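Local coordinates for protein inulin fructotransferase (Bacillus sp. snu-7, PDB 2INV) that cleaves inulin by intramolecular fructosyl transfer, releasing its terminal difructose as a cyclic dianhydride, at residues N327-N332 and A364-V369; V388-T393 and A405-P410; N155-G160 and P304-R309; G206-L211 and M225-D230; T18-K23 and G35-D40. All coordinates share one frame; numbering follows the deposited sequence.

Interaction 1 of 5, residues N327-N332 and A364-V369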
# COMPACT_ATOMS: atom_id res chain seq x y z
N ASN A 327 3.20 24.26 -6.84
CA ASN A 327 3.26 22.81 -6.97
C ASN A 327 4.72 22.39 -7.10
O ASN A 327 5.54 23.13 -7.67
CB ASN A 327 2.45 22.36 -8.19
CG ASN A 327 0.98 22.71 -8.08
OD1 ASN A 327 0.26 22.18 -7.24
ND2 ASN A 327 0.53 23.63 -8.93
N LEU A 328 5.06 21.21 -6.57
CA LEU A 328 6.43 20.71 -6.64
C LEU A 328 6.51 19.41 -7.44
O LEU A 328 6.18 18.33 -6.93
CB LEU A 328 6.99 20.46 -5.24
CG LEU A 328 8.37 19.78 -5.19
CD1 LEU A 328 9.42 20.68 -5.83
CD2 LEU A 328 8.75 19.48 -3.75
N ILE A 329 6.97 19.52 -8.68
CA ILE A 329 7.13 18.37 -9.56
C ILE A 329 8.61 18.00 -9.52
O ILE A 329 9.43 18.67 -10.16
CB ILE A 329 6.71 18.71 -11.00
CG1 ILE A 329 5.30 19.29 -11.01
CG2 ILE A 329 6.77 17.47 -11.87
CD1 ILE A 329 5.25 20.80 -10.84
N SER A 330 8.95 16.95 -8.77
CA SER A 330 10.34 16.57 -8.65
C SER A 330 10.58 15.07 -8.54
O SER A 330 9.65 14.28 -8.40
CB SER A 330 10.93 17.24 -7.41
OG SER A 330 10.19 16.89 -6.25
N ASP A 331 11.86 14.71 -8.61
CA ASP A 331 12.28 13.32 -8.50
C ASP A 331 11.43 12.37 -9.33
O ASP A 331 11.04 11.30 -8.85
CB ASP A 331 12.26 12.91 -7.03
CG ASP A 331 12.95 11.59 -6.79
OD1 ASP A 331 14.01 11.36 -7.40
OD2 ASP A 331 12.43 10.79 -5.98
N ASN A 332 11.14 12.76 -10.57
CA ASN A 332 10.34 11.95 -11.50
C ASN A 332 11.22 11.49 -12.66
O ASN A 332 12.17 12.20 -13.03
CB ASN A 332 9.18 12.77 -12.06
CG ASN A 332 8.17 13.18 -11.00
OD1 ASN A 332 7.59 12.34 -10.31
ND2 ASN A 332 7.96 14.49 -10.87
N ALA A 364 12.24 20.34 -9.94
CA ALA A 364 13.59 19.90 -9.65
C ALA A 364 13.82 18.39 -9.76
O ALA A 364 12.92 17.59 -9.52
CB ALA A 364 13.99 20.38 -8.26
N LEU A 365 15.05 18.04 -10.12
CA LEU A 365 15.49 16.66 -10.28
C LEU A 365 14.50 15.76 -11.02
O LEU A 365 13.88 14.88 -10.43
CB LEU A 365 15.83 16.04 -8.92
CG LEU A 365 16.57 14.71 -8.99
CD1 LEU A 365 17.84 14.87 -9.82
CD2 LEU A 365 16.91 14.22 -7.60
N ASN A 366 14.38 16.00 -12.32
CA ASN A 366 13.51 15.23 -13.20
C ASN A 366 14.37 14.76 -14.36
O ASN A 366 14.85 15.58 -15.16
CB ASN A 366 12.36 16.12 -13.70
CG ASN A 366 11.36 16.44 -12.62
OD1 ASN A 366 10.56 15.59 -12.22
ND2 ASN A 366 11.40 17.67 -12.12
N HIS A 367 14.55 13.45 -14.46
CA HIS A 367 15.35 12.87 -15.52
C HIS A 367 14.52 12.54 -16.75
O HIS A 367 13.56 11.78 -16.67
CB HIS A 367 16.05 11.60 -15.02
CG HIS A 367 17.01 11.01 -16.01
ND1 HIS A 367 17.07 9.66 -16.26
CD2 HIS A 367 17.95 11.58 -16.80
CE1 HIS A 367 18.01 9.42 -17.16
NE2 HIS A 367 18.56 10.57 -17.50
N VAL A 368 14.91 13.11 -17.89
CA VAL A 368 14.21 12.89 -19.13
C VAL A 368 15.04 12.02 -20.08
O VAL A 368 16.25 12.22 -20.23
CB VAL A 368 13.89 14.21 -19.85
CG1 VAL A 368 13.28 13.93 -21.22
CG2 VAL A 368 12.94 15.04 -19.00
N VAL A 369 14.36 11.08 -20.72
CA VAL A 369 14.98 10.19 -21.67
C VAL A 369 14.04 10.19 -22.85
O VAL A 369 12.86 9.86 -22.70
CB VAL A 369 15.09 8.75 -21.14
CG1 VAL A 369 15.85 7.89 -22.14
CG2 VAL A 369 15.75 8.74 -19.78

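Interaction 2 of 5, residues V388-T393 and A405-P410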
# COMPACT_ATOMS: atom_id res chain seq x y z
N VAL A 388 13.42 26.07 -11.82
CA VAL A 388 13.75 24.82 -12.50
C VAL A 388 15.19 24.43 -12.17
O VAL A 388 16.14 25.12 -12.54
CB VAL A 388 13.58 24.94 -14.03
CG1 VAL A 388 13.79 23.59 -14.69
CG2 VAL A 388 12.18 25.47 -14.34
N LEU A 389 15.31 23.32 -11.44
CA LEU A 389 16.61 22.81 -11.01
C LEU A 389 16.85 21.39 -11.48
O LEU A 389 15.95 20.53 -11.41
CB LEU A 389 16.70 22.76 -9.49
CG LEU A 389 16.14 23.85 -8.59
CD1 LEU A 389 16.31 23.43 -7.14
CD2 LEU A 389 16.86 25.15 -8.85
N ASP A 390 18.07 21.13 -11.94
CA ASP A 390 18.46 19.80 -12.35
C ASP A 390 17.38 19.02 -13.10
O ASP A 390 17.07 17.88 -12.75
CB ASP A 390 18.91 19.03 -11.11
CG ASP A 390 19.87 19.84 -10.27
OD1 ASP A 390 20.72 20.54 -10.86
OD2 ASP A 390 19.80 19.78 -9.02
N SER A 391 16.83 19.64 -14.14
CA SER A 391 15.80 18.99 -14.94
C SER A 391 16.12 19.16 -16.42
O SER A 391 15.23 19.07 -17.28
CB SER A 391 14.42 19.58 -14.63
OG SER A 391 14.04 19.29 -13.29
N GLY A 392 17.39 19.39 -16.72
CA GLY A 392 17.81 19.54 -18.11
C GLY A 392 18.83 20.65 -18.32
O GLY A 392 19.00 21.53 -17.46
N THR A 393 19.50 20.62 -19.47
CA THR A 393 20.49 21.65 -19.79
C THR A 393 19.69 22.87 -20.20
O THR A 393 18.49 22.78 -20.44
CB THR A 393 21.40 21.21 -20.95
OG1 THR A 393 21.98 19.94 -20.65
CG2 THR A 393 22.51 22.24 -21.17
N ALA A 405 13.88 31.14 -12.45
CA ALA A 405 15.23 30.86 -11.97
C ALA A 405 15.53 29.45 -12.45
O ALA A 405 14.76 28.51 -12.16
CB ALA A 405 15.27 30.94 -10.46
N ILE A 406 16.62 29.30 -13.19
CA ILE A 406 17.00 28.01 -13.75
C ILE A 406 18.43 27.61 -13.37
O ILE A 406 19.33 28.45 -13.35
CB ILE A 406 16.93 28.03 -15.29
CG1 ILE A 406 15.53 28.45 -15.75
CG2 ILE A 406 17.30 26.67 -15.86
CD1 ILE A 406 15.40 28.60 -17.25
N ARG A 407 18.63 26.32 -13.09
CA ARG A 407 19.96 25.79 -12.78
C ARG A 407 20.19 24.55 -13.61
O ARG A 407 19.49 23.54 -13.45
CB ARG A 407 20.11 25.44 -11.30
CG ARG A 407 21.47 24.77 -11.02
CD ARG A 407 21.68 24.50 -9.55
NE ARG A 407 20.91 23.34 -9.09
CZ ARG A 407 20.45 23.22 -7.85
NH1 ARG A 407 20.68 24.17 -6.95
NH2 ARG A 407 19.77 22.13 -7.50
N PRO A 408 21.14 24.62 -14.55
CA PRO A 408 21.46 23.49 -15.43
C PRO A 408 21.77 22.17 -14.74
O PRO A 408 22.31 22.14 -13.64
CB PRO A 408 22.67 23.98 -16.18
CG PRO A 408 22.40 25.40 -16.37
CD PRO A 408 21.77 25.85 -15.05
N THR A 409 21.40 21.07 -15.39
CA THR A 409 21.77 19.76 -14.86
C THR A 409 23.19 19.92 -15.41
O THR A 409 23.36 20.15 -16.60
CB THR A 409 21.09 18.60 -15.60
OG1 THR A 409 19.67 18.67 -15.43
CG2 THR A 409 21.59 17.27 -15.03
N PRO A 410 24.21 19.86 -14.55
CA PRO A 410 25.57 20.02 -15.07
C PRO A 410 25.88 19.27 -16.36
O PRO A 410 26.67 19.78 -17.19
CB PRO A 410 26.43 19.58 -13.91
CG PRO A 410 25.67 20.19 -12.75
CD PRO A 410 24.21 19.89 -13.08
OXT PRO A 410 25.35 18.16 -16.53
O HOH W 1 18.68 16.33 -14.51
O HOH W 2 17.51 22.15 -15.13

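Interaction 3 of 5, residues N155-G160 and P304-R309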
# COMPACT_ATOMS: atom_id res chain seq x y z
N ASN A 155 -15.02 -1.39 -29.86
CA ASN A 155 -13.88 -0.74 -29.21
C ASN A 155 -14.18 0.72 -28.89
O ASN A 155 -13.26 1.54 -28.84
CB ASN A 155 -12.63 -0.81 -30.09
CG ASN A 155 -12.14 -2.22 -30.31
OD1 ASN A 155 -12.12 -3.04 -29.39
ND2 ASN A 155 -11.71 -2.52 -31.53
N SER A 156 -15.44 1.02 -28.63
CA SER A 156 -15.87 2.39 -28.35
C SER A 156 -15.69 2.88 -26.92
O SER A 156 -15.58 4.08 -26.69
CB SER A 156 -17.34 2.54 -28.72
OG SER A 156 -18.17 1.94 -27.72
N TYR A 157 -15.65 1.96 -25.95
CA TYR A 157 -15.53 2.33 -24.54
C TYR A 157 -16.76 3.11 -24.16
O TYR A 157 -16.71 3.97 -23.28
CB TYR A 157 -14.32 3.22 -24.28
CG TYR A 157 -13.00 2.51 -24.15
CD1 TYR A 157 -12.57 2.01 -22.92
CD2 TYR A 157 -12.18 2.36 -25.24
CE1 TYR A 157 -11.34 1.37 -22.80
CE2 TYR A 157 -10.95 1.74 -25.15
CZ TYR A 157 -10.54 1.24 -23.93
OH TYR A 157 -9.31 0.63 -23.84
N HIS A 158 -17.87 2.83 -24.83
CA HIS A 158 -19.12 3.51 -24.54
C HIS A 158 -20.22 2.49 -24.41
O HIS A 158 -20.31 1.57 -25.22
CB HIS A 158 -19.48 4.48 -25.66
CG HIS A 158 -18.75 5.78 -25.59
ND1 HIS A 158 -17.45 5.93 -26.04
CD2 HIS A 158 -19.12 7.00 -25.11
CE1 HIS A 158 -17.05 7.17 -25.82
NE2 HIS A 158 -18.04 7.84 -25.26
N ASN A 159 -21.06 2.66 -23.40
CA ASN A 159 -22.17 1.73 -23.25
C ASN A 159 -23.16 2.22 -22.22
O ASN A 159 -24.10 1.51 -21.86
CB ASN A 159 -21.66 0.32 -22.91
CG ASN A 159 -20.97 0.25 -21.56
OD1 ASN A 159 -21.15 1.11 -20.71
ND2 ASN A 159 -20.18 -0.81 -21.37
N GLY A 160 -22.95 3.45 -21.76
CA GLY A 160 -23.84 4.07 -20.79
C GLY A 160 -24.03 3.39 -19.45
O GLY A 160 -24.96 3.75 -18.72
N PRO A 304 -2.62 -2.67 -32.04
CA PRO A 304 -3.21 -2.39 -33.35
C PRO A 304 -4.67 -1.93 -33.43
O PRO A 304 -4.97 -0.93 -34.07
CB PRO A 304 -2.93 -3.68 -34.10
CG PRO A 304 -1.55 -3.99 -33.65
CD PRO A 304 -1.61 -3.75 -32.15
N PRO A 305 -5.60 -2.67 -32.81
CA PRO A 305 -7.01 -2.26 -32.86
C PRO A 305 -7.22 -0.79 -32.54
O PRO A 305 -8.14 -0.14 -33.07
CB PRO A 305 -7.66 -3.16 -31.81
CG PRO A 305 -6.94 -4.43 -32.00
CD PRO A 305 -5.48 -4.01 -32.20
N PHE A 306 -6.35 -0.26 -31.70
CA PHE A 306 -6.43 1.13 -31.26
C PHE A 306 -5.42 2.07 -31.89
O PHE A 306 -5.34 3.23 -31.51
CB PHE A 306 -6.27 1.18 -29.76
CG PHE A 306 -7.39 0.55 -29.06
CD1 PHE A 306 -8.61 1.21 -28.97
CD2 PHE A 306 -7.28 -0.75 -28.60
CE1 PHE A 306 -9.71 0.58 -28.43
CE2 PHE A 306 -8.39 -1.39 -28.06
CZ PHE A 306 -9.60 -0.73 -27.98
N ILE A 307 -4.65 1.58 -32.85
CA ILE A 307 -3.69 2.47 -33.44
C ILE A 307 -4.45 3.52 -34.22
O ILE A 307 -5.46 3.24 -34.87
CB ILE A 307 -2.71 1.74 -34.35
CG1 ILE A 307 -1.85 0.82 -33.49
CG2 ILE A 307 -1.85 2.74 -35.09
CD1 ILE A 307 -0.89 -0.04 -34.27
N GLY A 308 -3.98 4.75 -34.11
CA GLY A 308 -4.61 5.86 -34.80
C GLY A 308 -5.56 6.67 -33.95
O GLY A 308 -6.02 7.72 -34.38
N ARG A 309 -5.87 6.20 -32.74
CA ARG A 309 -6.79 6.94 -31.88
C ARG A 309 -6.02 8.01 -31.10
O ARG A 309 -4.79 7.96 -31.02
CB ARG A 309 -7.51 5.99 -30.91
CG ARG A 309 -8.95 6.40 -30.60
CD ARG A 309 -10.01 5.57 -31.34
NE ARG A 309 -10.72 4.63 -30.48
CZ ARG A 309 -11.55 5.00 -29.51
NH1 ARG A 309 -11.77 6.30 -29.27
NH2 ARG A 309 -12.17 4.09 -28.77

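Interaction 4 of 5, residues G206-L211 and M225-D230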
# COMPACT_ATOMS: atom_id res chain seq x y z
N GLY A 206 -14.39 2.95 -19.71
CA GLY A 206 -14.31 4.26 -20.33
C GLY A 206 -13.64 5.20 -19.36
O GLY A 206 -12.76 5.97 -19.71
N ASN A 207 -14.07 5.11 -18.11
CA ASN A 207 -13.54 5.90 -17.01
C ASN A 207 -13.34 4.94 -15.84
O ASN A 207 -14.14 4.04 -15.64
CB ASN A 207 -14.54 6.98 -16.59
CG ASN A 207 -14.91 7.91 -17.73
OD1 ASN A 207 -15.65 7.53 -18.63
ND2 ASN A 207 -14.40 9.14 -17.69
N CYS A 208 -12.28 5.15 -15.07
CA CYS A 208 -12.00 4.26 -13.94
C CYS A 208 -12.45 4.82 -12.58
O CYS A 208 -13.38 4.28 -11.98
CB CYS A 208 -10.50 3.91 -13.93
SG CYS A 208 -10.00 3.00 -15.40
N VAL A 209 -11.79 5.87 -12.08
CA VAL A 209 -12.19 6.44 -10.80
C VAL A 209 -12.44 7.94 -10.91
O VAL A 209 -11.56 8.72 -11.27
CB VAL A 209 -11.14 6.18 -9.70
CG1 VAL A 209 -11.57 6.86 -8.41
CG2 VAL A 209 -10.98 4.69 -9.48
N GLU A 210 -13.66 8.34 -10.56
CA GLU A 210 -14.08 9.74 -10.62
C GLU A 210 -14.50 10.31 -9.27
O GLU A 210 -15.60 10.02 -8.78
CB GLU A 210 -15.23 9.89 -11.62
CG GLU A 210 -14.83 9.60 -13.06
CD GLU A 210 -16.03 9.56 -14.00
OE1 GLU A 210 -16.51 8.44 -14.30
OE2 GLU A 210 -16.51 10.64 -14.42
N LEU A 211 -13.63 11.13 -8.68
CA LEU A 211 -13.91 11.76 -7.39
C LEU A 211 -14.36 13.18 -7.68
O LEU A 211 -13.56 14.12 -7.73
CB LEU A 211 -12.66 11.76 -6.54
CG LEU A 211 -11.99 10.38 -6.55
CD1 LEU A 211 -10.68 10.43 -5.78
CD2 LEU A 211 -12.94 9.35 -5.97
N MSE A 225 -4.93 0.52 -13.04
CA MSE A 225 -5.96 1.19 -13.87
C MSE A 225 -5.62 1.44 -15.35
O MSE A 225 -4.50 1.82 -15.70
CB MSE A 225 -6.37 2.54 -13.29
CG MSE A 225 -6.99 2.47 -11.90
SE MSE A 225 -7.54 4.22 -11.33
CE MSE A 225 -6.93 4.16 -9.52
N GLY A 226 -6.65 1.26 -16.18
CA GLY A 226 -6.55 1.49 -17.61
C GLY A 226 -7.92 1.96 -18.06
O GLY A 226 -8.91 1.23 -17.93
N ALA A 227 -8.00 3.18 -18.58
CA ALA A 227 -9.28 3.75 -19.01
C ALA A 227 -9.51 3.79 -20.52
O ALA A 227 -9.06 2.92 -21.26
CB ALA A 227 -9.43 5.15 -18.44
N GLY A 228 -10.25 4.81 -20.95
CA GLY A 228 -10.54 4.97 -22.37
C GLY A 228 -10.15 6.34 -22.90
O GLY A 228 -10.10 7.32 -22.14
N PRO A 229 -9.84 6.44 -24.20
CA PRO A 229 -9.45 7.66 -24.91
C PRO A 229 -10.30 8.87 -24.58
O PRO A 229 -9.81 10.00 -24.53
CB PRO A 229 -9.58 7.26 -26.37
CG PRO A 229 -9.13 5.84 -26.36
CD PRO A 229 -9.81 5.27 -25.11
N ASP A 230 -11.59 8.63 -24.35
CA ASP A 230 -12.54 9.69 -24.03
C ASP A 230 -12.85 9.74 -22.55
O ASP A 230 -13.74 10.48 -22.11
CB ASP A 230 -13.85 9.45 -24.78
CG ASP A 230 -13.68 9.50 -26.28
OD1 ASP A 230 -13.03 10.44 -26.78
OD2 ASP A 230 -14.20 8.60 -26.97
O HOH W 3 -13.18 6.45 -22.79

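Interaction 5 of 5, residues T18-K23 and G35-D40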
# COMPACT_ATOMS: atom_id res chain seq x y z
N THR A 18 -27.36 -16.05 -3.17
CA THR A 18 -27.98 -17.23 -3.77
C THR A 18 -29.06 -17.97 -2.96
O THR A 18 -29.85 -18.71 -3.54
CB THR A 18 -26.90 -18.28 -4.17
OG1 THR A 18 -26.35 -18.89 -3.00
CG2 THR A 18 -25.78 -17.62 -4.96
N THR A 19 -29.12 -17.77 -1.64
CA THR A 19 -30.11 -18.47 -0.81
C THR A 19 -31.35 -17.65 -0.49
O THR A 19 -32.35 -18.18 -0.02
CB THR A 19 -29.55 -18.85 0.56
OG1 THR A 19 -29.05 -17.67 1.22
CG2 THR A 19 -28.44 -19.87 0.43
N TRP A 20 -31.28 -16.35 -0.75
CA TRP A 20 -32.36 -15.46 -0.41
C TRP A 20 -33.47 -15.30 -1.44
O TRP A 20 -33.27 -14.71 -2.51
CB TRP A 20 -31.74 -14.12 -0.03
CG TRP A 20 -32.73 -13.08 0.23
CD1 TRP A 20 -33.33 -12.28 -0.70
CD2 TRP A 20 -33.27 -12.72 1.49
NE1 TRP A 20 -34.21 -11.44 -0.08
CE2 TRP A 20 -34.20 -11.69 1.26
CE3 TRP A 20 -33.06 -13.18 2.80
CZ2 TRP A 20 -34.92 -11.09 2.29
CZ3 TRP A 20 -33.78 -12.58 3.83
CH2 TRP A 20 -34.71 -11.55 3.57
N ARG A 21 -34.67 -15.79 -1.10
CA ARG A 21 -35.80 -15.70 -2.01
C ARG A 21 -36.61 -14.42 -1.82
O ARG A 21 -36.76 -13.92 -0.69
CB ARG A 21 -36.73 -16.90 -1.82
CG ARG A 21 -37.43 -16.99 -0.47
CD ARG A 21 -38.44 -18.14 -0.44
NE ARG A 21 -39.08 -18.26 0.87
CZ ARG A 21 -39.97 -19.20 1.18
NH1 ARG A 21 -40.33 -20.11 0.27
NH2 ARG A 21 -40.51 -19.24 2.39
N ILE A 22 -37.10 -13.88 -2.93
CA ILE A 22 -37.91 -12.68 -2.90
C ILE A 22 -39.34 -13.21 -2.82
O ILE A 22 -39.88 -13.76 -3.78
CB ILE A 22 -37.69 -11.85 -4.16
CG1 ILE A 22 -36.22 -11.45 -4.22
CG2 ILE A 22 -38.58 -10.62 -4.15
CD1 ILE A 22 -35.79 -10.77 -5.50
N LYS A 23 -39.91 -13.06 -1.63
CA LYS A 23 -41.24 -13.55 -1.32
C LYS A 23 -42.31 -13.34 -2.39
O LYS A 23 -43.00 -14.28 -2.78
CB LYS A 23 -41.70 -12.96 0.00
CG LYS A 23 -41.14 -13.70 1.20
CD LYS A 23 -41.56 -13.04 2.50
CE LYS A 23 -41.11 -13.83 3.71
NZ LYS A 23 -42.00 -15.00 3.97
N GLY A 35 -29.82 -7.70 -9.00
CA GLY A 35 -30.17 -6.35 -8.61
C GLY A 35 -31.45 -6.39 -7.78
O GLY A 35 -31.53 -5.80 -6.71
N ALA A 36 -32.44 -7.12 -8.29
CA ALA A 36 -33.71 -7.27 -7.60
C ALA A 36 -33.51 -7.92 -6.24
O ALA A 36 -34.13 -7.51 -5.25
CB ALA A 36 -34.67 -8.10 -8.44
N VAL A 37 -32.65 -8.93 -6.21
CA VAL A 37 -32.34 -9.67 -4.99
C VAL A 37 -31.74 -8.79 -3.91
O VAL A 37 -32.19 -8.80 -2.77
CB VAL A 37 -31.36 -10.82 -5.29
CG1 VAL A 37 -31.05 -11.60 -4.02
CG2 VAL A 37 -31.95 -11.74 -6.35
N ILE A 38 -30.71 -8.03 -4.27
CA ILE A 38 -30.06 -7.16 -3.30
C ILE A 38 -31.02 -6.08 -2.82
O ILE A 38 -31.03 -5.75 -1.63
CB ILE A 38 -28.78 -6.53 -3.89
CG1 ILE A 38 -27.83 -7.64 -4.31
CG2 ILE A 38 -28.12 -5.64 -2.85
CD1 ILE A 38 -26.55 -7.16 -4.97
N ASN A 39 -31.82 -5.51 -3.71
CA ASN A 39 -32.76 -4.49 -3.26
C ASN A 39 -33.73 -5.08 -2.23
O ASN A 39 -34.09 -4.41 -1.27
CB ASN A 39 -33.53 -3.88 -4.44
CG ASN A 39 -32.73 -2.82 -5.17
OD1 ASN A 39 -31.99 -2.05 -4.56
ND2 ASN A 39 -32.89 -2.76 -6.49
N ASP A 40 -34.13 -6.34 -2.41
CA ASP A 40 -35.04 -6.95 -1.45
C ASP A 40 -34.29 -7.22 -0.14
O ASP A 40 -34.90 -7.15 0.93
CB ASP A 40 -35.64 -8.26 -1.97
CG ASP A 40 -36.80 -8.75 -1.11
OD1 ASP A 40 -37.83 -8.05 -1.04
OD2 ASP A 40 -36.69 -9.84 -0.51
O HOH W 4 -38.91 -11.22 0.28

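Interaction 1 of 5, residues N327-N332 and A364-V369
Asn332 and Asn366 lie side by side as two rungs of an asparagine ladder, a hallmark of the right-handed parallel beta-helix, where a tight turn recurs in successive coils. Their amide planes differ by 21°, and Asn332 ND2 gives its hydrogen to Asn366 OD1 at 3.1 Å, in the plane of that carbonyl. Asn366 ND2 reaches across to the preceding coil, with an almost straight bond (172°) to Ile329 O, 3.0 Å away. Ile329 O also accepts from Ala364 N, at 3.3 Å and from the opposite face of its carbonyl plane. Asparagine suits the rung because it carries donor and acceptor on one short arm; in both residues CG lies beside the backbone N and opposite the carbonyl carbon, which lets ND2 of one meet OD1 of the other. Asn332 continues the ladder to the preceding coil through Asn294 N and Ile291 O. The corner residues Asp331 and Leu365 have positive phi, and their side chains run alongside each other toward the trimer interface. There Asp331 OD2 bonds to Thr292 of the second subunit, and Ser330 OG to Asp331 OD1 of the third. Past the corner, His367 N is bonded to Asn332 O at 3.0 Å.

Interaction 2 of 5, residues V388-T393 and A405-P410
The guanidinium of Arg407 carries Leu389 over one face, with CD2 4.2 Å above the plane and over its centre, while the carboxylate of Asp390 meets its edge. The two charged planes are 27° apart. In the resulting salt bridge Arg407 NH2 reaches Asp390 OD2 at 2.8 Å, coming from above the carboxylate plane; the bond from Arg407 NE to Asp390 OD1 is weak. Arginine can do this because its chain, extended at first, bends at chi3 (76°) and swings the flat head across Leu389. The same NH2 also bridges to Asp390 of the third subunit, and Asp390 OD2 to Arg407 of the second. These carboxylates probably offset the nearness of the Arg407 side chains of neighbouring subunits. Thr409 OG1 accepts from Gly392 N at 2.7 Å and Thr409 N donates to Gly392 O at 3.2 Å, fastening the C-terminal tail to the turn. A water joins Ser391 N, Gly392 O and Arg407 O. The backbones are joined by parallel pairing, Val388 N to Ala405 O and Arg407 N to Val388 O. Strand 405-407 is thus the last of the beta-helix, laid on 387-389, which in turn pairs with 362-370, while Val388 and Ile406 pack on Ile397 of strand 397-399.

Interaction 3 of 5, residues N155-G160 and P304-R309
Asn155 lays its side chain obliquely against the ring of Phe306, with CB 3.6 Å from CE1, and its amide points on to Pro305 CB. Its OD1, bonded to Asn97, also lies against Phe306 CZ. The backbone carbonyl is used too: Arg309 NH2 donates to Asn155 O at 2.8 Å, lying in the carbonyl plane, though the hydrogen bond is bent (131° at the hydrogen). To get there the arginine chain bends at chi2 and chi3, folding back from the end of a type II turn that spans Phe306 to Arg309. Ser156 faces the other way and forms an ST turn, its OG accepting from His158 N. Tyr157, with positive phi, turns its ring back toward Phe306, and CE2 comes within 3.7 Å of Phe306 CE1; the planes are 54° apart. Arg309 NH2 lies near the edge of the same tyrosine. His158 then bends back to Ser156 O through ND1, at 2.7 Å. Arg252 links the two aromatic residues, bonding to Tyr157 OH and making a cation-pi contact with Phe306. Arg252 lines the observed glycan pocket and Phe306 lies about 4 Å from a bound fructose: these loops border the sugar site beside the beta-helix, and probably help to shape it through Arg252.

Interaction 4 of 5, residues G206-L211 and M225-D230
Cys208 and Met225 both set their first side-chain atom beyond CB next to the backbone N, opposite the carbonyl carbon (chi1 -63° and -62°), and these torsions bring their side chains together in the interior of the right-handed parallel beta-helix. In Met225, a selenomethionine in this crystal, chi1 and the extended chi2 place the selenium; the bend at chi3 turns only the end methyl, CE. The selenium touches two neighbours on strand 207-211, 4.0 Å from Cys208 CB and 3.9 Å from Val209 CG2. The valine, crossing the long side chain at about a right angle, offers the branch that lies beside its own backbone N. Slim, branched and flexible apolar side chains suit such a place, and Ile202 of strand 201-203, the parallel neighbour of 224-226, packs on all three.

Strands 207-211 and 224-226 are not paired with each other; the end-to-end directions of 206-209 and 225-228 are 143° apart. What joins them is the end of strand 224-226 and the loop after it. Cys208 SG lies 3.3 Å from Gly226 O and 3.8 Å from Ala227 CB, so the small alanine fits between the sulfur and the backbone of Gly206. At Gly228 the chains come so close that a CB would press on the Gly206 carbonyl, which suits glycine. This loop reaches the sugar site: Gly226 is about 4 Å from a bound fructose, and Pro229 packs on Tyr157 and Arg252. Gly206 O receives a weak bond from Gly228 N at 3.0 Å, and also a hydrogen from a water, 3.1 Å away, that in turn accepts weakly from Asp230 N.

Interaction 5 of 5, residues T18-K23 and G35-D40
Asp40 reaches out from its helix toward Trp20 and Ile22, and each atom of its side chain has a partner there. Its CB lies 3.9 Å from Ile22 CG1. Next, CG rests 4.0 Å from Ile22 CG2, with OD1 close to the same methyl, as the two side chains run alongside, pointing opposite ways. At the tip, OD2 accepts from the indole: Trp20 NE1 is 3.0 Å away, and the carboxylate uses the lone pair that points away from its other oxygen. The oxygen lies near the indole plane, so the ring is met at its edge, though the hydrogen bond is bent (143°). With CG placed opposite the backbone N (chi1 -168°), the aspartate extends toward the loop. A water donates to OD2 as well, at 2.7 Å, and accepts from Lys23 N. Helix 30-48 lies near the N-terminal end of the parallel beta-helix, and the irregular segment 18-23, which follows strand 14-16, runs over its outer side. Aspartate suits this place because its short carboxylate can accept from the indole N-H and the water while CB stays against Ile22. Ile22 CD1 lies 3.7 Å from Val37 CA and also near Ala36 O and CB. Trp20 CD1 touches Val37 CG1 at 4.1 Å, while farther along the helix the indole packs on Ile41 and Asp44, and Tyr15 meets it edge-to-face.

In the fold
From the N terminus, interaction 5 closes a short loop first, fastening the segment after strand 14-16 to helix 30-48. Interaction 3 spans far more of the chain, bringing together two loops 144 residues apart beside the sugar site. Interaction 4 falls within that span and joins two sides of one coil of the beta-helix across its interior; the two touch where the Tyr157 ring lies against Ala227, Gly228 and Pro229. Interactions 1 and 2 follow in series, without crossing, on strands 328-337, 362-370, 387-389 and 405-407. They meet through Leu365 N and Leu389 O, probably hydrogen-bonded, and both face neighbouring subunits. Interactions 2 and 5 lie on opposite sides of the chain's centre, their own centres about 63 Å apart.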